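Long-range contact in ebony (Drosophila melanogaster, PDB 6DYN), which probably joins beta-alanine to amines such as histamine and dopamine as a nonribosomal-peptide-synthetase-like enzyme, this piece being its C-terminal, histamine-binding domain: residues Phe102-Ile107 / Phe160-Ser165. Sequence-based numbering, arbitrary orientation.
Sequences FCEGPI and FTTNTS. With CA (calcium ion), chain C; HSM (histamine), chain B.
One carboxylate oxygen of Glu104 takes a short bond from the Thr162 hydroxyl on its anti side, in a buried contact between helix 93-111 and strand 158-163. The bond from Thr162 OG1 to Glu104 OE2 is 2.6 Å long and arrives 19° out of the carboxylate plane. The glutamate chain runs extended beyond CG (chi2 171°), which carries the acid across to the strand. His121 NE2 on strand 119-127 also bonds OE2, so two partners grip one oxygen.

The rest of the contact is apolar. The Phe160 ring lies obliquely to Glu104, its plane 42° from the carboxylate, with CE2 3.8 Å from Glu104 CB. Ile107 CG2 adds a looser touch at 4.4 Å from Phe160 CE1. Phe160 also rests on Val208 and Trp210 of the adjoining strand.

The contact packs a helix on the central sheet, whose strand order matches the GNAT acyltransferase fold. With an alanine at Glu104, Thr162 OG1 and His121 NE2 would probably lose the oxygen they share, and the Phe160 ring its touch from CG, though not from CB.

The same strand also meets the ligand. Thr162 O accepts a weak hydrogen bond of 3.1 Å from histamine N. The ligand is also hydrogen-bonded to Glu32. A water links the two again: it accepts from histamine N and donates to Thr162 O. That water also binds the calcium ion, which Asn163 OD1 holds at 2.4 Å. Thr162 thus ties its side chain to Glu104 and its carbonyl to the amine, which makes the carboxylate a second-shell group likely to help position the strand at the histamine site.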
loop_
_atom_site.group_PDB
_atom_site.type_symbol
_atom_site.label_atom_id
_atom_site.label_comp_id
_atom_site.label_asym_id
_atom_site.label_seq_id
_atom_site.Cartn_x
_atom_site.Cartn_y
_atom_site.Cartn_z
ATOM N N PHE A 102 -14.037 0.664 -4.230
ATOM C CA PHE A 102 -14.780 1.315 -5.301
ATOM C C PHE A 102 -13.893 1.498 -6.531
ATOM O O PHE A 102 -14.327 1.231 -7.662
ATOM C CB PHE A 102 -15.356 2.637 -4.771
ATOM C CG PHE A 102 -15.762 3.629 -5.837
ATOM C CD1 PHE A 102 -14.826 4.511 -6.383
ATOM C CD2 PHE A 102 -17.090 3.727 -6.242
ATOM C CE1 PHE A 102 -15.200 5.440 -7.353
ATOM C CE2 PHE A 102 -17.464 4.646 -7.199
ATOM C CZ PHE A 102 -16.528 5.507 -7.753
ATOM N N CYS A 103 -12.621 1.876 -6.322
ATOM C CA CYS A 103 -11.692 2.010 -7.442
ATOM C C CYS A 103 -11.264 0.660 -7.988
ATOM O O CYS A 103 -11.166 0.481 -9.208
ATOM C CB CYS A 103 -10.441 2.789 -7.018
ATOM S SG CYS A 103 -10.780 4.468 -6.511
ATOM N N GLU A 104 -10.908 -0.252 -7.100
ATOM C CA GLU A 104 -10.354 -1.534 -7.509
ATOM C C GLU A 104 -11.299 -2.657 -7.915
ATOM O O GLU A 104 -11.064 -3.338 -8.900
ATOM C CB GLU A 104 -9.410 -2.059 -6.413
ATOM C CG GLU A 104 -8.250 -1.136 -6.072
ATOM C CD GLU A 104 -7.463 -1.583 -4.851
ATOM O OE1 GLU A 104 -7.963 -2.419 -4.083
ATOM O OE2 GLU A 104 -6.337 -1.093 -4.654
ATOM N N GLY A 105 -12.374 -2.820 -7.169
ATOM C CA GLY A 105 -13.272 -3.944 -7.360
ATOM C C GLY A 105 -13.766 -4.155 -8.780
ATOM O O GLY A 105 -13.626 -5.249 -9.343
ATOM N N PRO A 106 -14.385 -3.129 -9.386
ATOM C CA PRO A 106 -14.859 -3.290 -10.775
ATOM C C PRO A 106 -13.768 -3.680 -11.762
ATOM O O PRO A 106 -14.010 -4.497 -12.659
ATOM C CB PRO A 106 -15.460 -1.910 -11.089
ATOM C CG PRO A 106 -16.000 -1.463 -9.728
ATOM C CD PRO A 106 -14.965 -1.932 -8.743
ATOM N N ILE A 107 -12.565 -3.123 -11.611
ATOM C CA ILE A 107 -11.463 -3.435 -12.512
ATOM C C ILE A 107 -10.927 -4.839 -12.240
ATOM O O ILE A 107 -10.745 -5.642 -13.164
ATOM C CB ILE A 107 -10.359 -2.372 -12.361
ATOM C CG1 ILE A 107 -10.898 -0.990 -12.752
ATOM C CG2 ILE A 107 -9.133 -2.775 -13.130
ATOM C CD1 ILE A 107 -9.870 0.140 -12.637
ATOM N N PHE A 160 -0.802 -5.156 -8.680
ATOM C CA PHE A 160 -2.025 -4.363 -8.697
ATOM C C PHE A 160 -1.969 -3.458 -7.478
ATOM O O PHE A 160 -1.805 -3.950 -6.360
ATOM C CB PHE A 160 -3.235 -5.304 -8.635
ATOM C CG PHE A 160 -4.579 -4.644 -8.749
ATOM C CD1 PHE A 160 -4.901 -3.869 -9.844
ATOM C CD2 PHE A 160 -5.567 -4.899 -7.796
ATOM C CE1 PHE A 160 -6.176 -3.310 -9.980
ATOM C CE2 PHE A 160 -6.834 -4.344 -7.925
ATOM C CZ PHE A 160 -7.127 -3.534 -9.028
ATOM N N THR A 161 -2.089 -2.149 -7.682
ATOM C CA THR A 161 -2.044 -1.225 -6.557
ATOM C C THR A 161 -2.809 0.038 -6.918
ATOM O O THR A 161 -2.913 0.401 -8.095
ATOM C CB THR A 161 -0.590 -0.881 -6.152
ATOM O OG1 THR A 161 -0.590 -0.112 -4.943
ATOM C CG2 THR A 161 0.106 -0.073 -7.230
ATOM N N THR A 162 -3.369 0.689 -5.896
ATOM C CA THR A 162 -3.940 2.020 -6.052
ATOM C C THR A 162 -2.977 3.019 -5.424
ATOM O O THR A 162 -2.727 2.969 -4.221
ATOM C CB THR A 162 -5.330 2.120 -5.419
ATOM O OG1 THR A 162 -6.161 1.128 -6.008
ATOM C CG2 THR A 162 -5.974 3.456 -5.735
ATOM N N ASN A 163 -2.437 3.913 -6.237
ATOM C CA ASN A 163 -1.453 4.882 -5.780
ATOM C C ASN A 163 -2.146 6.213 -5.525
ATOM O O ASN A 163 -2.817 6.748 -6.415
ATOM C CB ASN A 163 -0.324 5.003 -6.796
ATOM C CG ASN A 163 0.641 3.830 -6.690
ATOM O OD1 ASN A 163 1.089 3.504 -5.604
ATOM N ND2 ASN A 163 0.896 3.152 -7.794
ATOM N N THR A 164 -2.002 6.727 -4.295
ATOM C CA THR A 164 -2.773 7.878 -3.843
ATOM C C THR A 164 -1.922 9.107 -3.554
ATOM O O THR A 164 -2.464 10.144 -3.156
ATOM C CB THR A 164 -3.578 7.512 -2.588
ATOM O OG1 THR A 164 -2.700 6.937 -1.631
ATOM C CG2 THR A 164 -4.690 6.495 -2.927
ATOM N N SER A 165 -0.616 9.028 -3.733
ATOM C CA SER A 165 0.193 10.221 -3.590
ATOM C C SER A 165 0.927 10.494 -4.892
ATOM O O SER A 165 1.167 9.575 -5.685
ATOM C CB SER A 165 1.207 10.087 -2.450
ATOM O OG SER A 165 2.281 9.248 -2.835
HETATM CA CA CA C . 2.053 1.602 -4.455
HETATM N N HSM B . -2.418 1.632 -1.439
HETATM C CA HSM B . -3.598 2.456 -1.215
HETATM C CB HSM B . -3.174 3.831 -0.673
HETATM C CG HSM B . -3.678 4.012 0.766
HETATM N ND1 HSM B . -3.793 3.059 1.673
HETATM C CD2 HSM B . -4.077 5.188 1.347
HETATM C CE1 HSM B . -4.263 3.614 2.807
HETATM N NE2 HSM B . -4.431 4.932 2.591
HETATM O O HOH W 1 0.129 2.575 -2.693
#